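Lactate dehydrogenase, adjacent gene encodes predicted malate dehydrogenase (Cryptosporidium parvum, PDB 4ND2) probably catalyses the reversible, NAD-dependent interconversion of (S)-lactate and pyruvate. Local coordinates at residues Ile19-Gly24 against Thr49-Met54; Phe162-Ser167 against Val188-Val193; Val193-Phe198 against Gly202-Glu207; Val241-Ala246 against Ala253-Ser258; Met272-Ile277 against Glu284-Leu289. All blocks are in the same frame, centred on the assembly; numbering follows the deposited sequence.

Contact 1. Residues Ile19-Gly24 against Thr49-Met54; sequences IAYIVG and THSMVM
Ser51 is the first residue of 49-54 to reach the neighbouring helix. Its OG lies 4.0 Å from Tyr21 CE1, beside the edge of the tyrosine ring and in the ring plane, a separation that means van der Waals contact and no polar bond. The hydroxyl is turned back on its own helix: with chi1 at 76° it stands between the backbone N and the carbonyl carbon, where it hydrogen-bonds to Ile48 O. Tyr21 also meets the ring of Phe234 of the second subunit, with the planes inclined to each other.

Met52 follows and makes the closer approach. Its chain bends at both chi2 and chi3, which lays the thioether on the backbone of Gly24, where no side chain intervenes. Met52 SD sits 3.4 Å from Gly24 O, and Met52 CE 3.6 Å from Gly24 C. That carbonyl oxygen is hydrogen-bonded to Ser57 OG, so the sulfur adds packing beside an acceptor already in use. The backbones draw together accordingly, from 8.5 Å between the CA atoms of Tyr21 and Ser51 to 6.7 Å between those of Gly24 and Met52.

The two helical segments run side by side in the same general direction, their axes 10.1 Å apart and inclined by 28°. Both belong to the Rossmann-type NAD-binding domain. Helix 14-26, which begins at what is probably the glycine-rich nucleotide loop, lays Ala20 and Val23 on strand 30-34, Ile19 on strand 6-10 and Ile22 on helix 234-248, while helix 40-55 flanks it and meets Arg153 and Ser152 of the second subunit through His50 and Val53.

Contact 2. Residues Phe162-Ser167 against Val188-Val193; sequences FGVNAS and VSVGGV
Val190, at the entry to the tight beta turn between strands 189-190 and 193-194, packs its two methyl groups on Phe162, the last residue of helix 147-162, and on Val164 in the loop beyond. The contact therefore joins a hairpin to the chain leaving a helix. Val190 CG1, held anti to the backbone N (chi1 -177°), comes within 3.9 Å of Val164 CG2. The other branch turns to the aromatic ring: Val190 CG2 lies 4.1 Å from both Phe162 CD2 and Phe162 CE2, astride that bond and oblique to the ring. One valine is thus shared between two partners, and no hydrogen bond crosses the interface.

Each side is shaped by its own backbone. Phe162 ends the helix, and Gly163, with positive phi, turns the chain so that Val164 comes round to the same side as the ring. Farther on, Asn165 OD1 accepts from Ser167 N at 3.1 Å, closing an Asx turn; the N-H arrives well above the plane of the amide carbonyl, 68° out of it.

Other residues complete the apolar cluster. Ile158 of helix 147-162 and Phe198 of helix 195-200 also touch Val190, and Ile277 of the third subunit packs on Val164.

Val190 N donates to Val193 O at 2.9 Å, and Val193 N returns the bond to Val190 O at 3.1 Å. The backbone angles of Gly191 and Gly192, both with positive phi, make this a type I' turn, and the reciprocal Val190-Val193 bonds close the two-residue beta hairpin it typically connects.

Contact 3. Residues Val193-Phe198 against Gly202-Glu207; sequences VPLSSF and GLITQE
Phe198 O and Leu203 N form the strongest bond here, 2.9 Å long with an N-H...O angle of 152°, and the donor comes in nearly along the C=O axis. A second amide converges on the same oxygen: Ile204 N donates to Phe198 O over 3.4 Å, a weak bond. Gly202, with phi at 80°, is the first residue to leave the helix, and the return of Leu203 N to Phe198 O is the long backbone bond of a Schellman motif.

The side chains carry the motif's usual apolar clasp. Leu203 CD1 meets Phe198 CD2 at 4.0 Å, at the ring edge near its plane, while Val193 CG1 lies over one face of the ring. Ile204 fits in closer to the backbone, its CG2 3.6 Å from Phe198 CB. Its longer branch, with CG1 anti to the backbone N (chi1 -163°), runs roughly at right angles to CG2 and brings CD1 within 4.4 Å of Leu195 CD2. Leu203 O is taken by His161 NE2, and Ile204 packs on Phe162.

Thr205 is the N-cap of helix 206-227: its side chain caps a first-turn backbone N, and its own N bonds to Gln208 OE1. The chemistry implies a chain reversal fixed by backbone bonds to a single carbonyl and sealed underneath by aliphatic and aromatic carbon, with Ile204 buried and Leu203, though exposed, laid against the Phe198 ring edge.

Contact 4. Residues Val241-Ala246 against Ala253-Ser258; sequences VKMAEA and AVVPCS
Helix 241-246 crosses strand 253-258 in a broadly antiparallel sense, at 143° with the axes 9.6 Å apart, and comes nearest where the CA atoms of Ala246 and Ala253 are separated by 6.0 Å. There the two methyl groups meet directly, Ala246 CB lying 4.1 Å from Ala253 CB. Small residues on both sides permit this close approach. Ala246 CB also touches Val255 CG2 at 4.4 Å, so the methyl rests between two strand residues that point to the same side.

One turn earlier the gap is wider and Met243 spans it. Its CG passes obliquely over Val255 CG1 at 3.8 Å. The chain stays extended through chi2 and then bends at chi3 (67°), carrying the terminal methyl on to the strand: Met243 CE stands 3.6 Å from Cys257 CB, with the thiol sulfur a little farther off. Val255 consequently uses both branches against the helix, CG1 on Met243 and CG2 on Ala246. Met243 also touches Met145, an NAD-binding residue, so the contact is probably one layer removed from the cofactor.

On the helix itself Lys242 NZ forms a salt bridge with Glu245 OE1 at 3.2 Å, on the syn side of the carboxylate. The same oxygen pairs with Lys251 NZ. Lys242 also packs on Met54 of the second subunit.

Across the interface no polar bond forms; every contact between helix and strand is of carbon or sulfur, while the charges gather at a partly exposed flank. This separation implies that, between these two segments, burial of apolar surface holds helix and strand together.

Contact 5. Residues Met272-Ile277 against Glu284-Leu289; sequences MGVPTI and EDILEL
Backbone bonds tie Pro275 and Ile277 to the returning strand. Leu287 N donates to Pro275 O over 2.8 Å, almost straight at 166°. Farther along, Ile277 N reaches Asp285 O at 2.9 Å, approaching from above the carbonyl plane, whereas Ile277 O receives Glu284 N at 2.8 Å. Ile277 thus bonds to two consecutive residues, and Asp285 N is left buried without a partner. Between these bonds Thr276 and Ile286 form a non-hydrogen-bonded antiparallel pair, and Thr276 CA makes a CA-H...O contact of 3.2 Å with Asp285 O.

Among the apolar contacts, Val274 CG2 meets Ile286 CG2 at 4.0 Å on the side of Thr276; Ile277 CD1 meets Leu287 CD1 at 4.1 Å. Past the strand end, Leu289 CD1 lies 3.9 Å from Pro275 CG.

Of the charged groups, Glu284 OE2 pairs with Lys252 NZ at the partly exposed end of the strand.

Strand 270-279 is the middle of three, with 253-261 along its other edge, where Thr276 OG1 bonds to Val255 O; Val164 and Val190 of the third subunit cover Ile277 and Leu287.

Overall arrangement
Contacts 4 and 5 belong to one antiparallel sheet: contact 4 packs a helix on strand 253-261 by apolar side chains alone, whereas contact 5 joins neighbouring strands through three backbone bonds as well as apolar side chains and buries the most surface, 445 Å². Contact 4 lies closest to the chain centre, all its touching residues buried; contact 3 is outermost, with two exposed. Contacts 2 and 3 share Val193 and one aromatic cluster, in which Phe162 meets Phe198. Contact 1 stands apart in the NAD-binding domain, yet Val23 and Ile22 touch Val241 of contact 4, joining the two domains. Contacts 2 to 5 all reach the third subunit; contacts 1, 2 and 4 reach the second.

Contact 1. Residues Ile19-Gly24 against Thr49-Met54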
# COMPACT_ATOMS: atom_id res chain seq x y z
N ILE A 19 15.17 -5.53 -7.65
CA ILE A 19 13.94 -5.62 -8.44
C ILE A 19 13.05 -6.75 -7.91
O ILE A 19 11.86 -6.55 -7.67
CB ILE A 19 14.24 -5.86 -9.93
CG1 ILE A 19 14.85 -4.60 -10.55
CG2 ILE A 19 12.97 -6.23 -10.68
CD1 ILE A 19 15.40 -4.80 -11.95
N ALA A 20 13.64 -7.92 -7.71
CA ALA A 20 12.90 -9.08 -7.21
C ALA A 20 12.27 -8.79 -5.85
O ALA A 20 11.11 -9.15 -5.60
CB ALA A 20 13.82 -10.29 -7.11
N TYR A 21 13.03 -8.12 -4.99
CA TYR A 21 12.62 -7.74 -3.64
C TYR A 21 11.37 -6.87 -3.66
O TYR A 21 10.39 -7.13 -2.95
CB TYR A 21 13.78 -6.97 -2.98
CG TYR A 21 13.77 -6.78 -1.48
CD1 TYR A 21 13.27 -7.75 -0.61
CD2 TYR A 21 14.35 -5.64 -0.92
CE1 TYR A 21 13.30 -7.56 0.76
CE2 TYR A 21 14.39 -5.45 0.45
CZ TYR A 21 13.87 -6.42 1.29
OH TYR A 21 13.92 -6.23 2.65
N ILE A 22 11.40 -5.84 -4.50
CA ILE A 22 10.32 -4.85 -4.59
C ILE A 22 9.10 -5.42 -5.31
O ILE A 22 7.97 -5.20 -4.86
CB ILE A 22 10.80 -3.56 -5.30
CG1 ILE A 22 11.94 -2.91 -4.50
CG2 ILE A 22 9.65 -2.58 -5.49
CD1 ILE A 22 11.60 -2.58 -3.06
N VAL A 23 9.32 -6.13 -6.41
CA VAL A 23 8.23 -6.80 -7.13
C VAL A 23 7.49 -7.74 -6.19
O VAL A 23 6.26 -7.74 -6.14
CB VAL A 23 8.75 -7.59 -8.36
CG1 VAL A 23 7.68 -8.54 -8.89
CG2 VAL A 23 9.21 -6.65 -9.46
N GLY A 24 8.25 -8.54 -5.44
CA GLY A 24 7.68 -9.46 -4.45
C GLY A 24 6.93 -8.73 -3.36
O GLY A 24 5.80 -9.10 -3.03
N THR A 49 12.20 -14.95 -0.66
CA THR A 49 11.04 -15.80 -0.38
C THR A 49 10.65 -15.74 1.10
O THR A 49 9.47 -15.62 1.42
CB THR A 49 11.29 -17.27 -0.80
OG1 THR A 49 11.37 -17.34 -2.23
CG2 THR A 49 10.17 -18.19 -0.33
N HIS A 50 11.64 -15.80 1.99
CA HIS A 50 11.38 -15.72 3.43
C HIS A 50 10.72 -14.40 3.84
O HIS A 50 9.97 -14.36 4.82
CB HIS A 50 12.67 -15.90 4.24
CG HIS A 50 13.37 -17.20 3.99
ND1 HIS A 50 14.72 -17.37 4.21
CD2 HIS A 50 12.91 -18.39 3.51
CE1 HIS A 50 15.06 -18.61 3.90
NE2 HIS A 50 13.98 -19.24 3.47
N SER A 51 11.01 -13.33 3.11
CA SER A 51 10.44 -12.01 3.40
C SER A 51 8.99 -11.85 2.94
O SER A 51 8.30 -10.96 3.42
CB SER A 51 11.30 -10.90 2.76
OG SER A 51 11.09 -10.82 1.36
N MET A 52 8.53 -12.71 2.03
CA MET A 52 7.20 -12.55 1.43
C MET A 52 6.08 -12.60 2.47
O MET A 52 5.16 -11.77 2.43
CB MET A 52 6.95 -13.60 0.33
CG MET A 52 7.76 -13.39 -0.94
SD MET A 52 7.47 -11.81 -1.78
CE MET A 52 8.81 -10.82 -1.12
N VAL A 53 6.15 -13.55 3.40
CA VAL A 53 5.16 -13.64 4.48
C VAL A 53 5.17 -12.38 5.36
O VAL A 53 4.13 -11.96 5.85
CB VAL A 53 5.34 -14.91 5.34
CG1 VAL A 53 6.65 -14.87 6.13
CG2 VAL A 53 4.15 -15.11 6.27
N MET A 54 6.35 -11.77 5.53
CA MET A 54 6.47 -10.55 6.33
C MET A 54 5.75 -9.38 5.65
O MET A 54 5.13 -8.55 6.33
CB MET A 54 7.94 -10.18 6.55
CG MET A 54 8.80 -11.28 7.16
SD MET A 54 10.54 -10.80 7.17
CE MET A 54 11.31 -12.30 7.77

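Contact 2. Residues Phe162-Ser167 against Val188-Val193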
# COMPACT_ATOMS: atom_id res chain seq x y z
N PHE A 162 13.39 23.93 -3.34
CA PHE A 162 12.17 24.61 -2.88
C PHE A 162 11.61 24.07 -1.56
O PHE A 162 10.73 24.69 -0.96
CB PHE A 162 11.09 24.55 -3.96
CG PHE A 162 11.40 25.37 -5.18
CD1 PHE A 162 11.33 26.75 -5.13
CD2 PHE A 162 11.76 24.76 -6.37
CE1 PHE A 162 11.62 27.52 -6.25
CE2 PHE A 162 12.05 25.52 -7.50
CZ PHE A 162 11.98 26.90 -7.43
N GLY A 163 12.09 22.91 -1.12
CA GLY A 163 11.61 22.28 0.11
C GLY A 163 10.18 21.78 -0.01
O GLY A 163 9.38 21.96 0.90
N VAL A 164 9.87 21.14 -1.14
CA VAL A 164 8.54 20.61 -1.41
C VAL A 164 8.58 19.13 -1.78
O VAL A 164 9.63 18.58 -2.11
CB VAL A 164 7.83 21.38 -2.55
CG1 VAL A 164 7.66 22.85 -2.19
CG2 VAL A 164 8.58 21.24 -3.87
N ASN A 165 7.41 18.49 -1.74
CA ASN A 165 7.25 17.11 -2.17
C ASN A 165 7.66 16.95 -3.64
O ASN A 165 7.10 17.61 -4.52
CB ASN A 165 5.79 16.69 -1.98
CG ASN A 165 5.52 15.25 -2.36
OD1 ASN A 165 6.44 14.49 -2.68
ND2 ASN A 165 4.26 14.86 -2.34
N ALA A 166 8.64 16.09 -3.89
CA ALA A 166 9.15 15.86 -5.25
C ALA A 166 8.08 15.35 -6.20
O ALA A 166 8.15 15.59 -7.41
CB ALA A 166 10.33 14.90 -5.22
N SER A 167 7.08 14.65 -5.67
CA SER A 167 5.95 14.17 -6.47
C SER A 167 5.16 15.32 -7.12
O SER A 167 4.48 15.11 -8.11
CB SER A 167 5.01 13.30 -5.63
OG SER A 167 5.67 12.11 -5.21
N VAL A 188 9.79 22.55 -16.78
CA VAL A 188 9.72 22.25 -15.36
C VAL A 188 8.59 23.06 -14.73
O VAL A 188 8.40 24.23 -15.05
CB VAL A 188 11.05 22.58 -14.64
CG1 VAL A 188 10.89 22.54 -13.13
CG2 VAL A 188 12.14 21.61 -15.08
N SER A 189 7.83 22.42 -13.84
CA SER A 189 6.86 23.14 -13.02
C SER A 189 6.76 22.55 -11.62
O SER A 189 6.98 21.35 -11.43
CB SER A 189 5.48 23.18 -13.69
OG SER A 189 5.00 21.89 -13.98
N VAL A 190 6.47 23.41 -10.65
CA VAL A 190 6.28 23.00 -9.26
C VAL A 190 4.86 23.40 -8.85
O VAL A 190 4.58 24.58 -8.64
CB VAL A 190 7.30 23.68 -8.31
CG1 VAL A 190 7.11 23.17 -6.89
CG2 VAL A 190 8.72 23.44 -8.80
N GLY A 191 3.98 22.41 -8.77
CA GLY A 191 2.57 22.66 -8.49
C GLY A 191 1.88 23.55 -9.52
O GLY A 191 0.91 24.24 -9.20
N GLY A 192 2.37 23.52 -10.76
CA GLY A 192 1.85 24.35 -11.84
C GLY A 192 2.65 25.62 -12.12
O GLY A 192 2.43 26.27 -13.14
N VAL A 193 3.57 25.98 -11.22
CA VAL A 193 4.36 27.20 -11.36
C VAL A 193 5.67 26.93 -12.11
O VAL A 193 6.44 26.06 -11.70
CB VAL A 193 4.70 27.81 -9.98
CG1 VAL A 193 5.49 29.10 -10.14
CG2 VAL A 193 3.44 28.05 -9.17

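Contact 3. Residues Val193-Phe198 against Gly202-Glu207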
# COMPACT_ATOMS: atom_id res chain seq x y z
N VAL A 193 3.57 25.98 -11.22
CA VAL A 193 4.36 27.20 -11.36
C VAL A 193 5.67 26.93 -12.11
O VAL A 193 6.44 26.06 -11.70
CB VAL A 193 4.70 27.81 -9.98
CG1 VAL A 193 5.49 29.10 -10.14
CG2 VAL A 193 3.44 28.05 -9.17
N PRO A 194 5.93 27.67 -13.19
CA PRO A 194 7.16 27.46 -13.96
C PRO A 194 8.39 28.12 -13.32
O PRO A 194 8.25 29.03 -12.50
CB PRO A 194 6.84 28.12 -15.31
CG PRO A 194 5.88 29.21 -14.96
CD PRO A 194 5.07 28.70 -13.80
N LEU A 195 9.58 27.65 -13.69
CA LEU A 195 10.82 28.19 -13.12
C LEU A 195 10.99 29.69 -13.39
O LEU A 195 11.53 30.41 -12.56
CB LEU A 195 12.04 27.43 -13.65
CG LEU A 195 12.25 26.01 -13.11
CD1 LEU A 195 13.37 25.32 -13.87
CD2 LEU A 195 12.55 26.04 -11.61
N SER A 196 10.51 30.15 -14.55
CA SER A 196 10.56 31.58 -14.89
C SER A 196 9.87 32.45 -13.84
O SER A 196 10.34 33.54 -13.54
CB SER A 196 9.94 31.83 -16.27
OG SER A 196 8.58 31.43 -16.31
N SER A 197 8.77 31.95 -13.27
CA SER A 197 8.06 32.68 -12.22
C SER A 197 8.86 32.71 -10.92
O SER A 197 8.95 33.76 -10.27
CB SER A 197 6.68 32.06 -11.94
OG SER A 197 5.82 32.24 -13.05
N PHE A 198 9.45 31.58 -10.55
CA PHE A 198 10.27 31.50 -9.35
C PHE A 198 11.50 32.41 -9.43
O PHE A 198 11.94 32.95 -8.42
CB PHE A 198 10.70 30.05 -9.07
CG PHE A 198 9.59 29.17 -8.58
CD1 PHE A 198 9.12 28.11 -9.36
CD2 PHE A 198 9.00 29.39 -7.34
CE1 PHE A 198 8.10 27.29 -8.91
CE2 PHE A 198 7.97 28.57 -6.89
CZ PHE A 198 7.52 27.52 -7.67
N GLY A 202 12.29 35.69 -6.98
CA GLY A 202 13.54 35.68 -6.22
C GLY A 202 13.75 34.42 -5.40
O GLY A 202 14.56 34.42 -4.47
N LEU A 203 13.03 33.35 -5.73
CA LEU A 203 13.09 32.10 -4.97
C LEU A 203 14.06 31.07 -5.57
O LEU A 203 14.41 30.09 -4.91
CB LEU A 203 11.69 31.49 -4.84
CG LEU A 203 10.66 32.35 -4.10
CD1 LEU A 203 9.31 31.66 -4.06
CD2 LEU A 203 11.13 32.69 -2.70
N ILE A 204 14.49 31.30 -6.81
CA ILE A 204 15.57 30.52 -7.41
C ILE A 204 16.30 31.37 -8.46
O ILE A 204 15.69 32.22 -9.10
CB ILE A 204 15.04 29.22 -8.06
CG1 ILE A 204 16.19 28.23 -8.31
CG2 ILE A 204 14.29 29.50 -9.36
CD1 ILE A 204 15.72 26.84 -8.69
N THR A 205 17.60 31.13 -8.62
CA THR A 205 18.38 31.84 -9.64
C THR A 205 18.69 30.92 -10.81
O THR A 205 18.63 29.69 -10.68
CB THR A 205 19.71 32.38 -9.08
OG1 THR A 205 20.61 31.30 -8.81
CG2 THR A 205 19.48 33.17 -7.80
N GLN A 206 19.00 31.51 -11.96
CA GLN A 206 19.38 30.74 -13.14
C GLN A 206 20.65 29.92 -12.89
O GLN A 206 20.77 28.81 -13.40
CB GLN A 206 19.58 31.65 -14.35
CG GLN A 206 19.88 30.93 -15.66
CD GLN A 206 18.77 29.98 -16.09
OE1 GLN A 206 17.60 30.37 -16.15
NE2 GLN A 206 19.13 28.74 -16.39
N GLU A 207 21.57 30.47 -12.10
CA GLU A 207 22.79 29.73 -11.72
C GLU A 207 22.44 28.49 -10.89
O GLU A 207 23.04 27.43 -11.08
CB GLU A 207 23.76 30.63 -10.95
CG GLU A 207 24.43 31.69 -11.81
CD GLU A 207 25.59 32.37 -11.11
OE1 GLU A 207 25.53 33.60 -10.90
OE2 GLU A 207 26.56 31.68 -10.76

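Contact 4. Residues Val241-Ala246 against Ala253-Ser258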
# COMPACT_ATOMS: atom_id res chain seq x y z
N VAL A 241 10.84 -1.15 -11.92
CA VAL A 241 9.58 -1.68 -11.40
C VAL A 241 8.41 -0.77 -11.80
O VAL A 241 7.34 -1.26 -12.18
CB VAL A 241 9.62 -1.86 -9.86
CG1 VAL A 241 8.24 -2.25 -9.32
CG2 VAL A 241 10.64 -2.92 -9.48
N LYS A 242 8.61 0.54 -11.73
CA LYS A 242 7.59 1.49 -12.16
C LYS A 242 7.22 1.27 -13.63
O LYS A 242 6.05 1.32 -13.99
CB LYS A 242 8.04 2.94 -11.95
CG LYS A 242 8.32 3.34 -10.50
CD LYS A 242 7.14 3.12 -9.56
CE LYS A 242 5.97 4.02 -9.89
NZ LYS A 242 4.84 3.80 -8.95
N MET A 243 8.23 0.99 -14.46
CA MET A 243 8.00 0.70 -15.87
C MET A 243 7.25 -0.62 -16.07
O MET A 243 6.36 -0.71 -16.91
CB MET A 243 9.33 0.68 -16.64
CG MET A 243 10.00 2.04 -16.70
SD MET A 243 11.61 2.02 -17.51
CE MET A 243 11.14 1.61 -19.19
N ALA A 244 7.62 -1.64 -15.29
CA ALA A 244 6.93 -2.93 -15.32
C ALA A 244 5.47 -2.80 -14.89
O ALA A 244 4.59 -3.41 -15.50
CB ALA A 244 7.65 -3.94 -14.44
N GLU A 245 5.23 -2.00 -13.84
CA GLU A 245 3.87 -1.69 -13.37
C GLU A 245 3.00 -1.08 -14.46
O GLU A 245 1.84 -1.46 -14.63
CB GLU A 245 3.92 -0.69 -12.22
CG GLU A 245 4.36 -1.22 -10.87
CD GLU A 245 4.50 -0.11 -9.84
OE1 GLU A 245 3.95 0.99 -10.07
OE2 GLU A 245 5.17 -0.32 -8.81
N ALA A 246 3.56 -0.11 -15.18
CA ALA A 246 2.84 0.58 -16.25
C ALA A 246 2.35 -0.39 -17.32
O ALA A 246 1.22 -0.28 -17.80
CB ALA A 246 3.72 1.65 -16.88
N ALA A 253 0.72 5.31 -18.51
CA ALA A 253 1.54 6.22 -17.73
C ALA A 253 2.53 6.93 -18.64
O ALA A 253 3.04 6.35 -19.59
CB ALA A 253 2.29 5.46 -16.64
N VAL A 254 2.80 8.20 -18.34
CA VAL A 254 3.83 8.95 -19.05
C VAL A 254 5.18 8.55 -18.46
O VAL A 254 5.48 8.86 -17.30
CB VAL A 254 3.64 10.47 -18.93
CG1 VAL A 254 4.76 11.20 -19.67
CG2 VAL A 254 2.29 10.89 -19.48
N VAL A 255 5.97 7.84 -19.25
CA VAL A 255 7.23 7.28 -18.79
C VAL A 255 8.38 7.77 -19.67
O VAL A 255 8.46 7.40 -20.84
CB VAL A 255 7.19 5.74 -18.81
CG1 VAL A 255 8.51 5.15 -18.33
CG2 VAL A 255 6.03 5.23 -17.97
N PRO A 256 9.27 8.61 -19.12
CA PRO A 256 10.49 8.90 -19.86
C PRO A 256 11.37 7.65 -19.90
O PRO A 256 11.74 7.12 -18.85
CB PRO A 256 11.17 10.02 -19.05
CG PRO A 256 10.18 10.44 -18.01
CD PRO A 256 9.25 9.29 -17.81
N CYS A 257 11.65 7.16 -21.10
CA CYS A 257 12.49 5.97 -21.27
C CYS A 257 13.11 5.95 -22.66
O CYS A 257 12.73 6.74 -23.53
CB CYS A 257 11.67 4.69 -21.02
SG CYS A 257 10.43 4.30 -22.28
N SER A 258 14.09 5.07 -22.85
CA SER A 258 14.75 4.94 -24.14
C SER A 258 13.84 4.12 -25.05
O SER A 258 13.68 2.91 -24.86
CB SER A 258 16.12 4.29 -24.00
OG SER A 258 16.83 4.33 -25.23

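Contact 5. Residues Met272-Ile277 against Glu284-Leu289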
# COMPACT_ATOMS: atom_id res chain seq x y z
N MET A 272 16.22 6.59 -28.13
CA MET A 272 16.71 7.62 -27.22
C MET A 272 15.66 7.97 -26.17
O MET A 272 14.49 7.62 -26.30
CB MET A 272 17.12 8.88 -28.00
CG MET A 272 15.96 9.64 -28.62
SD MET A 272 16.50 11.19 -29.37
CE MET A 272 14.92 11.89 -29.85
N GLY A 273 16.10 8.68 -25.13
CA GLY A 273 15.20 9.09 -24.05
C GLY A 273 14.14 10.07 -24.52
O GLY A 273 14.45 11.16 -24.98
N VAL A 274 12.88 9.67 -24.38
CA VAL A 274 11.73 10.51 -24.71
C VAL A 274 10.57 10.21 -23.76
O VAL A 274 10.53 9.12 -23.18
CB VAL A 274 11.24 10.29 -26.16
CG1 VAL A 274 12.24 10.83 -27.16
CG2 VAL A 274 10.96 8.81 -26.42
N PRO A 275 9.62 11.16 -23.61
CA PRO A 275 8.41 10.85 -22.84
C PRO A 275 7.46 9.93 -23.62
O PRO A 275 6.94 10.33 -24.66
CB PRO A 275 7.77 12.23 -22.60
CG PRO A 275 8.73 13.25 -23.14
CD PRO A 275 9.61 12.54 -24.11
N THR A 276 7.27 8.72 -23.12
CA THR A 276 6.39 7.74 -23.76
C THR A 276 5.11 7.57 -22.97
O THR A 276 5.03 7.98 -21.81
CB THR A 276 7.06 6.36 -23.86
OG1 THR A 276 7.16 5.78 -22.55
CG2 THR A 276 8.45 6.45 -24.48
N ILE A 277 4.12 6.95 -23.60
CA ILE A 277 2.96 6.40 -22.90
C ILE A 277 3.13 4.88 -22.91
O ILE A 277 3.25 4.29 -23.98
CB ILE A 277 1.64 6.77 -23.60
CG1 ILE A 277 1.49 8.29 -23.75
CG2 ILE A 277 0.45 6.18 -22.85
CD1 ILE A 277 1.54 9.05 -22.44
N GLU A 284 3.22 2.82 -26.41
CA GLU A 284 2.03 3.05 -27.23
C GLU A 284 2.02 4.42 -27.92
O GLU A 284 1.30 4.62 -28.90
CB GLU A 284 0.77 2.86 -26.38
CG GLU A 284 0.62 1.42 -25.90
CD GLU A 284 -0.56 1.20 -24.97
OE1 GLU A 284 -0.71 0.07 -24.47
OE2 GLU A 284 -1.33 2.15 -24.73
N ASP A 285 2.81 5.37 -27.40
CA ASP A 285 2.91 6.70 -28.00
C ASP A 285 4.13 7.43 -27.46
O ASP A 285 4.72 7.01 -26.45
CB ASP A 285 1.64 7.51 -27.72
CG ASP A 285 1.35 8.57 -28.78
OD1 ASP A 285 0.42 9.37 -28.58
OD2 ASP A 285 2.04 8.61 -29.82
N ILE A 286 4.53 8.51 -28.13
CA ILE A 286 5.58 9.40 -27.66
C ILE A 286 5.05 10.83 -27.65
O ILE A 286 4.45 11.27 -28.64
CB ILE A 286 6.84 9.31 -28.54
CG1 ILE A 286 7.52 7.95 -28.36
CG2 ILE A 286 7.82 10.43 -28.20
CD1 ILE A 286 8.57 7.64 -29.40
N LEU A 287 5.26 11.55 -26.55
CA LEU A 287 4.82 12.94 -26.43
C LEU A 287 5.91 13.91 -26.88
O LEU A 287 7.10 13.66 -26.66
CB LEU A 287 4.43 13.25 -24.98
CG LEU A 287 3.37 12.36 -24.34
CD1 LEU A 287 3.05 12.85 -22.94
CD2 LEU A 287 2.11 12.30 -25.19
N GLU A 288 5.49 15.02 -27.49
CA GLU A 288 6.42 16.04 -27.98
C GLU A 288 6.47 17.24 -27.04
O GLU A 288 5.54 18.05 -27.01
CB GLU A 288 5.99 16.51 -29.38
CG GLU A 288 5.95 15.41 -30.42
CD GLU A 288 5.49 15.89 -31.80
OE1 GLU A 288 4.94 17.00 -31.91
OE2 GLU A 288 5.68 15.13 -32.77
N LEU A 289 7.56 17.34 -26.28
CA LEU A 289 7.78 18.49 -25.39
C LEU A 289 8.03 19.76 -26.19
O LEU A 289 8.50 19.71 -27.33
CB LEU A 289 8.98 18.24 -24.47
CG LEU A 289 8.84 17.14 -23.41
CD1 LEU A 289 10.19 16.85 -22.77
CD2 LEU A 289 7.82 17.54 -22.36